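Local coordinates for protein GDP-perosamine synthase (Caulobacter crescentus, PDB 3BN1) that catalyses the pyridoxal phosphate-dependent transfer of an amino group from L-glutamate to GDP-4-keto-6-deoxy-D-mannose, giving GDP-perosamine for lipopolysaccharide O-antigen synthesis, at residues A[67-72]-A[155-160]; A[93-98]-A[129-134]. One frame throughout, in Å; residues are numbered along the deposited sequence.

Interaction 1. Residues A[67-72]-A[155-160]; sequences HLALVA and LVIEDA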
loop_
_atom_site.group_PDB
_atom_site.type_symbol
_atom_site.label_atom_id
_atom_site.label_comp_id
_atom_site.label_asym_id
_atom_site.label_seq_id
_atom_site.Cartn_x
_atom_site.Cartn_y
_atom_site.Cartn_z
ATOM N N HIS A 67 -1.287 -9.869 3.609
ATOM C CA HIS A 67 -0.004 -9.810 4.301
ATOM C C HIS A 67 -0.224 -9.383 5.749
ATOM O O HIS A 67 0.257 -10.035 6.680
ATOM C CB HIS A 67 1.034 -8.846 3.581
ATOM C CG HIS A 67 2.405 -8.810 4.225
ATOM N ND1 HIS A 67 3.272 -7.737 4.109
ATOM C CD2 HIS A 67 3.074 -9.746 4.955
ATOM C CE1 HIS A 67 4.395 -8.002 4.771
ATOM N NE2 HIS A 67 4.298 -9.216 5.293
ATOM N N LEU A 68 -0.937 -8.276 5.926
ATOM C CA LEU A 68 -1.163 -7.788 7.253
ATOM C C LEU A 68 -1.814 -8.856 8.151
ATOM O O LEU A 68 -1.385 -9.097 9.284
ATOM C CB LEU A 68 -2.060 -6.545 7.192
ATOM C CG LEU A 68 -2.418 -5.916 8.543
ATOM C CD1 LEU A 68 -1.114 -5.453 9.256
ATOM C CD2 LEU A 68 -3.298 -4.725 8.245
ATOM N N ALA A 69 -2.897 -9.480 7.689
ATOM C CA ALA A 69 -3.575 -10.454 8.566
ATOM C C ALA A 69 -2.653 -11.638 8.945
ATOM O O ALA A 69 -2.655 -12.157 10.080
ATOM C CB ALA A 69 -4.835 -10.955 7.830
ATOM N N LEU A 70 -1.854 -12.120 7.987
ATOM C CA LEU A 70 -0.982 -13.265 8.288
ATOM C C LEU A 70 0.038 -12.853 9.349
ATOM O O LEU A 70 0.352 -13.580 10.292
ATOM C CB LEU A 70 -0.191 -13.640 7.054
ATOM C CG LEU A 70 -1.093 -14.290 6.015
ATOM C CD1 LEU A 70 -0.419 -14.423 4.640
ATOM C CD2 LEU A 70 -1.742 -15.637 6.484
ATOM N N VAL A 71 0.619 -11.678 9.138
ATOM C CA VAL A 71 1.637 -11.243 10.091
ATOM C C VAL A 71 0.984 -11.131 11.481
ATOM O O VAL A 71 1.514 -11.671 12.465
ATOM C CB VAL A 71 2.305 -9.944 9.658
ATOM C CG1 VAL A 71 3.228 -9.445 10.793
ATOM C CG2 VAL A 71 3.159 -10.165 8.338
ATOM N N ALA A 72 -0.197 -10.512 11.555
ATOM C CA ALA A 72 -0.967 -10.385 12.814
ATOM C C ALA A 72 -1.249 -11.728 13.466
ATOM O O ALA A 72 -1.094 -11.877 14.666
ATOM C CB ALA A 72 -2.286 -9.689 12.574
ATOM N N LEU A 155 -5.318 -22.182 12.186
ATOM C CA LEU A 155 -6.053 -20.962 11.905
ATOM C C LEU A 155 -6.621 -21.088 10.479
ATOM O O LEU A 155 -6.098 -21.821 9.630
ATOM C CB LEU A 155 -5.089 -19.784 11.901
ATOM C CG LEU A 155 -4.529 -19.520 13.315
ATOM C CD1 LEU A 155 -3.347 -18.542 13.218
ATOM C CD2 LEU A 155 -5.702 -18.917 14.099
ATOM N N VAL A 156 -7.679 -20.331 10.220
ATOM C CA VAL A 156 -8.260 -20.324 8.893
ATOM C C VAL A 156 -8.353 -18.851 8.523
ATOM O O VAL A 156 -8.806 -18.019 9.302
ATOM C CB VAL A 156 -9.675 -21.007 8.849
ATOM C CG1 VAL A 156 -10.328 -20.896 7.448
ATOM C CG2 VAL A 156 -9.569 -22.476 9.232
ATOM N N ILE A 157 -7.906 -18.514 7.322
ATOM C CA ILE A 157 -8.058 -17.147 6.919
ATOM C C ILE A 157 -8.732 -17.177 5.563
ATOM O O ILE A 157 -8.233 -17.795 4.610
ATOM C CB ILE A 157 -6.709 -16.429 6.779
ATOM C CG1 ILE A 157 -6.925 -15.098 6.046
ATOM C CG2 ILE A 157 -5.651 -17.378 6.130
ATOM C CD1 ILE A 157 -5.658 -14.355 5.678
ATOM N N GLU A 158 -9.894 -16.550 5.470
ATOM C CA GLU A 158 -10.575 -16.565 4.166
ATOM C C GLU A 158 -10.003 -15.475 3.239
ATOM O O GLU A 158 -9.961 -14.251 3.566
ATOM C CB GLU A 158 -12.040 -16.204 4.322
ATOM C CG GLU A 158 -12.920 -17.000 5.345
ATOM C CD GLU A 158 -14.267 -16.213 5.583
ATOM O OE1 GLU A 158 -14.979 -15.948 4.568
ATOM O OE2 GLU A 158 -14.554 -15.799 6.751
ATOM N N ASP A 159 -9.596 -15.897 2.055
ATOM C CA ASP A 159 -9.269 -14.877 1.047
ATOM C C ASP A 159 -10.642 -14.624 0.423
ATOM O O ASP A 159 -11.105 -15.360 -0.482
ATOM C CB ASP A 159 -8.348 -15.381 -0.055
ATOM C CG ASP A 159 -7.963 -14.268 -1.006
ATOM O OD1 ASP A 159 -8.589 -13.172 -0.965
ATOM O OD2 ASP A 159 -6.986 -14.463 -1.764
ATOM N N ALA A 160 -11.349 -13.617 0.916
ATOM C CA ALA A 160 -12.705 -13.368 0.396
ATOM C C ALA A 160 -12.735 -12.253 -0.633
ATOM O O ALA A 160 -13.783 -11.616 -0.810
ATOM C CB ALA A 160 -13.650 -13.027 1.550
#
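Ile157 points from strand 155-159 at helix 62-72, where its CD1 methyl meets Ala69 and Leu70 and its CG2 methyl also lies beside Leu70. Ala69 turns its CB toward the strand, and Ala69 CB lies 4.1 Å from Ile157 CD1. The CB of Leu70 does not point at the strand, but the end of the side chain comes nearer, bringing Leu70 CD2 to 4.2 Å from the same Ile157 CD1. Leu70 CD2 is nearly as close to the second methyl, 4.3 Å from Ile157 CG2. The two branched side chains cross at about a right angle, the tip of Leu70 lying across the CD1 and CG2 methyls of Ile157. Ile157 reaches this far because its chain is extended: CG1 is anti to the backbone N (chi1 167°) and CD1 continues the line (chi2 -173°). The backbones stay well apart, with Leu70 CA 8.2 Å from Ile157 CA. This is helix-on-sheet packing in the large domain of an aspartate aminotransferase-type fold, where strand 155-159 belongs to the central seven-stranded mixed sheet. Ile157 also touches Cys179 on the neighbouring strand 179-183, and Leu70 also touches Cys98 of helix 90-98. The three touching residues are buried and meet through methyl groups alone, which implies a nonpolar contact held by dispersion and the exclusion of water, without directional bonds between the segments.

Interaction 2. Residues A[93-98]-A[129-134]; sequences NSVTYC and AIMPVH
Met131 leaves its backbone extended, with CG anti to the backbone N (chi1 -178°) and SD continuing that line, then bends at chi3 (-67°), so that CE meets Ser94 and Val95 of helix 90-98. On the helix, the first torsion of Ser94 (chi1 74°) places OG where it can bond to Ser91 O and still face Met131 CE. The contact packs a helix on the central sheet of the aspartate aminotransferase-type fold: Met131 directly follows strand 127-130, which runs parallel to strands 80-84 and 155-159 on its two sides. Both Ser94 and Val95 direct their CB atoms toward the 129-134 segment, and the methionine methyl meets the hydroxyl of one and a methyl of the other. Ser94 OG is 3.7 Å from Met131 CE, a van der Waals approach of a hydroxyl oxygen to a methyl. The polar need of that buried hydroxyl is met within the helix, where OG is hydrogen-bonded to Ser91 O, one turn back. Val95 offers its CG2 methyl, and the Val95 and Met131 side chains run antiparallel past one another. Backbone separation is wide, with Val95 CA 9.8 Å from Met131 CA, and the long thioether chain spans much of the interval. Around this contact, Ser94 also touches Leu66 of helix 62-72, and Met131 touches Ile157 on the adjacent strand. Farther along helix 90-98, Tyr97 OH is hydrogen-bonded to Gly229 O of the second subunit, so this helix also reaches the dimer interface. Beside the serine contact, the same methyl closes on the valine, with Met131 CE 4.2 Å from Val95 CG2.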
loop_
_atom_site.group_PDB
_atom_site.type_symbol
_atom_site.label_atom_id
_atom_site.label_comp_id
_atom_site.label_asym_id
_atom_site.label_seq_id
_atom_site.Cartn_x
_atom_site.Cartn_y
_atom_site.Cartn_z
ATOM N N ASN A 93 1.540 -15.143 -2.582
ATOM C CA ASN A 93 2.605 -14.154 -2.333
ATOM C C ASN A 93 2.575 -13.647 -0.930
ATOM O O ASN A 93 3.602 -13.429 -0.271
ATOM C CB ASN A 93 2.562 -12.916 -3.280
ATOM C CG ASN A 93 2.969 -13.286 -4.720
ATOM O OD1 ASN A 93 3.594 -14.331 -4.961
ATOM N ND2 ASN A 93 2.651 -12.404 -5.674
ATOM N N SER A 94 1.345 -13.453 -0.447
ATOM C CA SER A 94 1.146 -12.965 0.921
ATOM C C SER A 94 1.862 -13.841 1.978
ATOM O O SER A 94 2.460 -13.343 2.934
ATOM C CB SER A 94 -0.367 -12.720 1.207
ATOM O OG SER A 94 -1.122 -13.916 1.389
ATOM N N VAL A 95 1.885 -15.158 1.754
ATOM C CA VAL A 95 2.523 -16.104 2.672
ATOM C C VAL A 95 4.032 -15.963 2.470
ATOM O O VAL A 95 4.834 -15.866 3.414
ATOM C CB VAL A 95 2.050 -17.549 2.341
ATOM C CG1 VAL A 95 2.836 -18.683 3.036
ATOM C CG2 VAL A 95 0.539 -17.655 2.503
ATOM N N THR A 96 4.361 -15.845 1.198
ATOM C CA THR A 96 5.732 -15.688 0.850
ATOM C C THR A 96 6.300 -14.501 1.557
ATOM O O THR A 96 7.415 -14.574 2.024
ATOM C CB THR A 96 5.880 -15.520 -0.642
ATOM O OG1 THR A 96 5.703 -16.819 -1.210
ATOM C CG2 THR A 96 7.342 -15.129 -1.005
ATOM N N TYR A 97 5.559 -13.401 1.598
ATOM C CA TYR A 97 6.105 -12.219 2.216
ATOM C C TYR A 97 6.380 -12.470 3.694
ATOM O O TYR A 97 7.216 -11.773 4.302
ATOM C CB TYR A 97 5.130 -11.078 2.176
ATOM C CG TYR A 97 4.584 -10.613 0.856
ATOM C CD1 TYR A 97 5.282 -10.754 -0.328
ATOM C CD2 TYR A 97 3.323 -10.028 0.808
ATOM C CE1 TYR A 97 4.716 -10.328 -1.572
ATOM C CE2 TYR A 97 2.776 -9.610 -0.373
ATOM C CZ TYR A 97 3.496 -9.677 -1.556
ATOM O OH TYR A 97 2.958 -9.195 -2.732
ATOM N N CYS A 98 5.674 -13.421 4.302
ATOM C CA CYS A 98 5.925 -13.668 5.738
ATOM C C CYS A 98 7.193 -14.454 5.886
ATOM O O CYS A 98 7.705 -14.573 6.983
ATOM C CB CYS A 98 4.801 -14.473 6.406
ATOM S SG CYS A 98 3.251 -13.534 6.289
ATOM N N ALA A 129 -1.911 -22.532 9.271
ATOM C CA ALA A 129 -3.151 -22.005 8.748
ATOM C C ALA A 129 -3.478 -22.566 7.396
ATOM O O ALA A 129 -2.607 -23.116 6.708
ATOM C CB ALA A 129 -3.047 -20.483 8.587
ATOM N N ILE A 130 -4.767 -22.410 7.077
ATOM C CA ILE A 130 -5.352 -22.823 5.801
ATOM C C ILE A 130 -6.022 -21.568 5.281
ATOM O O ILE A 130 -6.724 -20.858 6.025
ATOM C CB ILE A 130 -6.466 -23.911 5.929
ATOM C CG1 ILE A 130 -5.945 -25.184 6.624
ATOM C CG2 ILE A 130 -6.973 -24.334 4.538
ATOM C CD1 ILE A 130 -7.035 -25.944 7.399
ATOM N N MET A 131 -5.787 -21.313 3.997
ATOM C CA MET A 131 -6.376 -20.144 3.339
ATOM C C MET A 131 -7.379 -20.559 2.238
ATOM O O MET A 131 -7.065 -20.656 1.038
ATOM C CB MET A 131 -5.269 -19.241 2.745
ATOM C CG MET A 131 -5.840 -17.983 2.095
ATOM S SD MET A 131 -4.539 -17.034 1.180
ATOM C CE MET A 131 -3.455 -16.480 2.624
ATOM N N PRO A 132 -8.626 -20.748 2.637
ATOM C CA PRO A 132 -9.628 -21.011 1.613
ATOM C C PRO A 132 -9.816 -19.691 0.796
ATOM O O PRO A 132 -9.768 -18.569 1.327
ATOM C CB PRO A 132 -10.884 -21.380 2.439
ATOM C CG PRO A 132 -10.654 -20.647 3.723
ATOM C CD PRO A 132 -9.197 -20.900 3.998
ATOM N N VAL A 133 -9.991 -19.820 -0.519
ATOM C CA VAL A 133 -10.247 -18.664 -1.345
ATOM C C VAL A 133 -11.635 -18.859 -1.965
ATOM O O VAL A 133 -11.881 -19.871 -2.623
ATOM C CB VAL A 133 -9.217 -18.495 -2.456
ATOM C CG1 VAL A 133 -9.584 -17.318 -3.360
ATOM C CG2 VAL A 133 -7.796 -18.435 -1.878
ATOM N N HIS A 134 -12.495 -17.843 -1.816
ATOM C CA HIS A 134 -13.863 -17.914 -2.364
ATOM C C HIS A 134 -13.855 -17.377 -3.822
ATOM O O HIS A 134 -14.178 -16.239 -4.096
ATOM C CB HIS A 134 -14.862 -17.165 -1.430
ATOM C CG HIS A 134 -14.699 -17.469 0.032
ATOM N ND1 HIS A 134 -14.540 -18.751 0.516
ATOM C CD2 HIS A 134 -14.821 -16.677 1.131
ATOM C CE1 HIS A 134 -14.471 -18.725 1.837
ATOM N NE2 HIS A 134 -14.667 -17.481 2.242
#

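The contact centres lie about 7 Å apart, and along the chain interaction 2 is nested within the loop closed by interaction 1. Both join a helix to the same sheet, through neighbouring strands 127-130 and 155-159. Past the strand end of interaction 2, Asp159 N is 2.8 Å from Pro132 O and Glu158 OE1 lies 2.8 Å from His134 NE2, both probable hydrogen bonds. On the helix side, Leu70 CD1 packs 3.4 Å from Ser94 OG. The active site is close by: the side chain of Ser94 is about 12 Å from bound 2-oxoglutarate, and Asp159 OD2 lies near N1 of the cofactor-modified lysine at position 188.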